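Local coordinates for D-alanyl-lipoteichoic acid synthetase (Streptococcus pneumoniae, PDB 3BMA), which probably takes part in adding D-alanine to lipoteichoic acid during cell-wall biogenesis, as a membrane-associated member of the DltD family, at residues C[98-106]-C[364-372]. The protein carries 1 engineered substitution. Numbering follows the deposited sequence.
Sequences ENKQVVYVI and VDPFLSNPT
The last turns of helix 355-369 pack against the middle strand of the parallel five-stranded sheet, and Q101, at the start of strand 101-105, reaches across to the helix end at F367 and L368. The axes of strand 101-105 and helix segment 364-369 run nearly antiparallel, at 158°, and approach to 9.5 Å. The Q101 side chain, extended beyond CG, carries its amide into the bend where the helix gives way to P371. There Q101 NE2 donates to the backbone O of F367 at 3.1 Å; the bond is moderately bent and comes from above the carbonyl plane. The same nitrogen lies over one face of the F367 ring, displaced toward the rim, with Q101 NE2 3.3 Å from F367 CZ, while amide and ring planes are inclined by 34°. With its CG anti to the backbone N (chi1 174°), F367 carries the ring toward the strand; its edge faces V102 O. The other end of the amide, Q101 OE1, lies 3.4 Å from L368 CA and 3.7 Å from P371 CB. Each end of this buried amide has a hydrogen-bond partner, F367 O for NE2 and R42 for OE1, and R42 also bonds L368 O. Farther along, the contact turns apolar: V103 CG2 meets V364 CG1 at 3.9 Å and L368 CD1 at 4.2 Å, the two valines crossing at about a right angle. F46 of neighbouring strand 43-47 touches both V103 and L368. Such helix-on-sheet packing is characteristic of the three-layered alpha/beta/alpha fold of the SGNH-hydrolase clan, to which DltD belongs.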
ATOM      1  N   GLU C  98      -0.881  -4.398  31.518  1.00 33.60           N
ATOM      2  CA  GLU C  98       0.530  -4.198  31.874  1.00 38.11           C
ATOM      3  C   GLU C  98       0.727  -3.761  33.331  1.00 37.69           C
ATOM      4  O   GLU C  98       0.153  -2.753  33.761  1.00 44.20           O
ATOM      5  CB  GLU C  98       1.168  -3.177  30.922  1.00 41.47           C
ATOM      6  CG  GLU C  98       2.697  -3.103  30.970  1.00 57.17           C
ATOM      7  CD  GLU C  98       3.384  -4.149  30.101  1.00 70.95           C
ATOM      8  OE1 GLU C  98       2.732  -4.698  29.185  1.00 76.85           O
ATOM      9  OE2 GLU C  98       4.587  -4.415  30.328  1.00 72.26           O
ATOM     10  N   ASN C  99       1.526  -4.547  34.061  1.00 36.06           N
ATOM     11  CA  ASN C  99       1.842  -4.363  35.496  1.00 37.16           C
ATOM     12  C   ASN C  99       0.623  -4.288  36.419  1.00 39.25           C
ATOM     13  O   ASN C  99       0.568  -3.448  37.323  1.00 40.90           O
ATOM     14  CB  ASN C  99       2.754  -3.143  35.740  1.00 35.54           C
ATOM     15  CG  ASN C  99       3.925  -3.070  34.778  1.00 41.00           C
ATOM     16  OD1 ASN C  99       4.010  -2.144  33.973  1.00 42.65           O
ATOM     17  ND2 ASN C  99       4.841  -4.033  34.866  1.00 30.94           N
ATOM     18  N   LYS C 100      -0.350  -5.163  36.192  1.00 35.82           N
ATOM     19  CA  LYS C 100      -1.607  -5.086  36.926  1.00 37.81           C
ATOM     20  C   LYS C 100      -2.056  -6.392  37.576  1.00 39.39           C
ATOM     21  O   LYS C 100      -1.551  -7.459  37.262  1.00 35.36           O
ATOM     22  CB  LYS C 100      -2.706  -4.491  36.039  1.00 41.04           C
ATOM     23  CG  LYS C 100      -3.019  -3.053  36.407  1.00 52.60           C
ATOM     24  CD  LYS C 100      -3.056  -2.139  35.207  1.00 59.31           C
ATOM     25  CE  LYS C 100      -3.037  -0.685  35.655  1.00 65.10           C
ATOM     26  NZ  LYS C 100      -2.851   0.247  34.511  1.00 75.22           N
ATOM     27  N   GLN C 101      -2.992  -6.288  38.513  1.00 41.43           N
ATOM     28  CA  GLN C 101      -3.560  -7.469  39.148  1.00 40.80           C
ATOM     29  C   GLN C 101      -4.833  -7.905  38.431  1.00 40.01           C
ATOM     30  O   GLN C 101      -5.649  -7.064  38.040  1.00 40.19           O
ATOM     31  CB  GLN C 101      -3.850  -7.206  40.626  1.00 40.06           C
ATOM     32  CG  GLN C 101      -2.611  -7.115  41.505  1.00 39.31           C
ATOM     33  CD  GLN C 101      -2.953  -6.968  42.980  1.00 41.64           C
ATOM     34  OE1 GLN C 101      -3.830  -6.189  43.354  1.00 42.26           O
ATOM     35  NE2 GLN C 101      -2.255  -7.717  43.823  1.00 34.61           N
ATOM     36  N   VAL C 102      -4.985  -9.217  38.240  1.00 35.72           N
ATOM     37  CA  VAL C 102      -6.222  -9.796  37.693  1.00 33.38           C
ATOM     38  C   VAL C 102      -6.731 -10.989  38.531  1.00 34.24           C
ATOM     39  O   VAL C 102      -6.001 -11.532  39.368  1.00 24.41           O
ATOM     40  CB  VAL C 102      -6.083 -10.229  36.191  1.00 29.39           C
ATOM     41  CG1 VAL C 102      -5.490  -9.114  35.316  1.00 25.12           C
ATOM     42  CG2 VAL C 102      -5.275 -11.500  36.050  1.00 23.82           C
ATOM     43  N   VAL C 103      -7.991 -11.366  38.304  1.00 33.96           N
ATOM     44  CA  VAL C 103      -8.569 -12.604  38.838  1.00 30.46           C
ATOM     45  C   VAL C 103      -8.842 -13.535  37.660  1.00 29.15           C
ATOM     46  O   VAL C 103      -9.495 -13.144  36.694  1.00 34.30           O
ATOM     47  CB  VAL C 103      -9.890 -12.341  39.614  1.00 28.31           C
ATOM     48  CG1 VAL C 103     -10.572 -13.652  40.003  1.00 22.44           C
ATOM     49  CG2 VAL C 103      -9.628 -11.502  40.842  1.00 21.40           C
ATOM     50  N   TYR C 104      -8.329 -14.758  37.733  1.00 32.33           N
ATOM     51  CA  TYR C 104      -8.523 -15.732  36.667  1.00 29.25           C
ATOM     52  C   TYR C 104      -9.062 -17.047  37.223  1.00 31.14           C
ATOM     53  O   TYR C 104      -8.343 -17.783  37.889  1.00 29.34           O
ATOM     54  CB  TYR C 104      -7.210 -15.954  35.907  1.00 31.09           C
ATOM     55  CG  TYR C 104      -7.383 -16.624  34.566  1.00 33.58           C
ATOM     56  CD1 TYR C 104      -7.642 -15.869  33.423  1.00 33.66           C
ATOM     57  CD2 TYR C 104      -7.288 -18.007  34.434  1.00 39.40           C
ATOM     58  CE1 TYR C 104      -7.812 -16.471  32.188  1.00 34.32           C
ATOM     59  CE2 TYR C 104      -7.456 -18.621  33.202  1.00 37.76           C
ATOM     60  CZ  TYR C 104      -7.713 -17.843  32.084  1.00 36.50           C
ATOM     61  OH  TYR C 104      -7.886 -18.441  30.864  1.00 34.70           O
ATOM     62  N   VAL C 105     -10.333 -17.329  36.950  1.00 30.86           N
ATOM     63  CA  VAL C 105     -10.950 -18.607  37.308  1.00 25.64           C
ATOM     64  C   VAL C 105     -10.412 -19.716  36.402  1.00 32.22           C
ATOM     65  O   VAL C 105     -10.307 -19.526  35.194  1.00 37.64           O
ATOM     66  CB  VAL C 105     -12.489 -18.515  37.204  1.00 25.54           C
ATOM     67  CG1 VAL C 105     -13.149 -19.891  37.297  1.00 29.19           C
ATOM     68  CG2 VAL C 105     -13.025 -17.597  38.283  1.00 27.57           C
ATOM     69  N   ILE C 106     -10.017 -20.846  36.992  1.00 30.55           N
ATOM     70  CA  ILE C 106      -9.646 -22.036  36.223  1.00 34.78           C
ATOM     71  C   ILE C 106     -10.505 -23.202  36.687  1.00 37.58           C
ATOM     72  O   ILE C 106     -10.215 -23.835  37.708  1.00 43.28           O
ATOM     73  CB  ILE C 106      -8.161 -22.439  36.395  1.00 38.36           C
ATOM     74  CG1 ILE C 106      -7.214 -21.268  36.152  1.00 38.88           C
ATOM     75  CG2 ILE C 106      -7.805 -23.572  35.446  1.00 35.06           C
ATOM     76  CD1 ILE C 106      -5.763 -21.632  36.394  1.00 39.90           C
ATOM     77  N   VAL C 364      -9.373 -13.062  47.782  1.00 43.51           N
ATOM     78  CA  VAL C 364      -9.290 -12.106  46.676  1.00 42.39           C
ATOM     79  C   VAL C 364      -9.202 -10.652  47.159  1.00 42.17           C
ATOM     80  O   VAL C 364      -8.312  -9.914  46.725  1.00 44.40           O
ATOM     81  CB  VAL C 364     -10.439 -12.330  45.644  1.00 41.47           C
ATOM     82  CG1 VAL C 364     -10.486 -11.236  44.608  1.00 32.09           C
ATOM     83  CG2 VAL C 364     -10.262 -13.670  44.953  1.00 39.09           C
ATOM     84  N   ASP C 365     -10.104 -10.253  48.058  1.00 39.26           N
ATOM     85  CA  ASP C 365     -10.089  -8.890  48.620  1.00 44.25           C
ATOM     86  C   ASP C 365      -8.747  -8.431  49.230  1.00 45.06           C
ATOM     87  O   ASP C 365      -8.255  -7.384  48.820  1.00 46.27           O
ATOM     88  CB  ASP C 365     -11.260  -8.636  49.581  1.00 45.36           C
ATOM     89  CG  ASP C 365     -11.204  -7.259  50.216  1.00 53.73           C
ATOM     90  OD1 ASP C 365     -11.441  -6.258  49.506  1.00 54.74           O
ATOM     91  OD2 ASP C 365     -10.922  -7.182  51.430  1.00 57.25           O
ATOM     92  N   PRO C 366      -8.143  -9.208  50.173  1.00 43.41           N
ATOM     93  CA  PRO C 366      -6.846  -8.774  50.718  1.00 42.30           C
ATOM     94  C   PRO C 366      -5.724  -8.699  49.681  1.00 41.48           C
ATOM     95  O   PRO C 366      -4.817  -7.876  49.822  1.00 46.25           O
ATOM     96  CB  PRO C 366      -6.516  -9.863  51.746  1.00 42.99           C
ATOM     97  CG  PRO C 366      -7.812 -10.475  52.081  1.00 43.17           C
ATOM     98  CD  PRO C 366      -8.562 -10.477  50.799  1.00 43.94           C
ATOM     99  N   PHE C 367      -5.794  -9.554  48.660  1.00 40.19           N
ATOM    100  CA  PHE C 367      -4.834  -9.560  47.554  1.00 38.18           C
ATOM    101  C   PHE C 367      -4.948  -8.299  46.689  1.00 35.18           C
ATOM    102  O   PHE C 367      -3.940  -7.669  46.367  1.00 38.33           O
ATOM    103  CB  PHE C 367      -5.022 -10.825  46.705  1.00 37.78           C
ATOM    104  CG  PHE C 367      -4.188 -10.859  45.452  1.00 34.85           C
ATOM    105  CD1 PHE C 367      -2.820 -11.092  45.513  1.00 35.99           C
ATOM    106  CD2 PHE C 367      -4.779 -10.684  44.203  1.00 31.51           C
ATOM    107  CE1 PHE C 367      -2.052 -11.135  44.352  1.00 36.93           C
ATOM    108  CE2 PHE C 367      -4.018 -10.721  43.041  1.00 23.20           C
ATOM    109  CZ  PHE C 367      -2.654 -10.950  43.115  1.00 33.04           C
ATOM    110  N   LEU C 368      -6.177  -7.938  46.328  1.00 33.58           N
ATOM    111  CA  LEU C 368      -6.421  -6.779  45.470  1.00 31.21           C
ATOM    112  C   LEU C 368      -6.362  -5.446  46.219  1.00 39.68           C
ATOM    113  O   LEU C 368      -6.004  -4.425  45.628  1.00 36.38           O
ATOM    114  CB  LEU C 368      -7.760  -6.910  44.735  1.00 30.66           C
ATOM    115  CG  LEU C 368      -7.993  -8.064  43.747  1.00 36.04           C
ATOM    116  CD1 LEU C 368      -9.387  -7.958  43.164  1.00 36.81           C
ATOM    117  CD2 LEU C 368      -6.961  -8.094  42.631  1.00 27.79           C
ATOM    118  N   SER C 369      -6.715  -5.454  47.507  1.00 40.70           N
ATOM    119  CA  SER C 369      -6.660  -4.243  48.345  1.00 40.97           C
ATOM    120  C   SER C 369      -5.231  -3.797  48.636  1.00 43.18           C
ATOM    121  O   SER C 369      -4.985  -2.616  48.894  1.00 47.95           O
ATOM    122  CB  SER C 369      -7.401  -4.447  49.666  1.00 37.15           C
ATOM    123  OG  SER C 369      -8.744  -4.831  49.438  1.00 38.29           O
ATOM    124  N   ASN C 370      -4.302  -4.751  48.599  1.00 39.91           N
ATOM    125  CA  ASN C 370      -2.882  -4.484  48.794  1.00 38.25           C
ATOM    126  C   ASN C 370      -2.091  -4.902  47.558  1.00 36.39           C
ATOM    127  O   ASN C 370      -1.503  -5.982  47.544  1.00 40.85           O
ATOM    128  CB  ASN C 370      -2.365  -5.233  50.024  1.00 35.35           C
ATOM    129  CG  ASN C 370      -3.133  -4.888  51.282  1.00 41.31           C
ATOM    130  OD1 ASN C 370      -2.879  -3.863  51.917  1.00 44.29           O
ATOM    131  ND2 ASN C 370      -4.068  -5.756  51.661  1.00 36.13           N
ATOM    132  N   PRO C 371      -2.066  -4.042  46.519  1.00 39.97           N
ATOM    133  CA  PRO C 371      -1.482  -4.407  45.231  1.00 39.71           C
ATOM    134  C   PRO C 371       0.036  -4.540  45.295  1.00 45.25           C
ATOM    135  O   PRO C 371       0.726  -3.617  45.731  1.00 50.68           O
ATOM    136  CB  PRO C 371      -1.878  -3.237  44.312  1.00 35.59           C
ATOM    137  CG  PRO C 371      -2.914  -2.468  45.061  1.00 43.41           C
ATOM    138  CD  PRO C 371      -2.575  -2.661  46.498  1.00 42.35           C
ATOM    139  N   THR C 372       0.533  -5.699  44.879  1.00 46.85           N
ATOM    140  CA  THR C 372       1.966  -5.959  44.804  1.00 50.69           C
ATOM    141  C   THR C 372       2.329  -6.342  43.368  1.00 52.14           C
ATOM    142  O   THR C 372       1.532  -6.998  42.692  1.00 55.38           O
ATOM    143  CB  THR C 372       2.401  -7.077  45.789  1.00 50.00           C
ATOM    144  OG1 THR C 372       1.472  -8.166  45.735  1.00 50.82           O
ATOM    145  CG2 THR C 372       2.459  -6.542  47.211  1.00 54.80           C
TER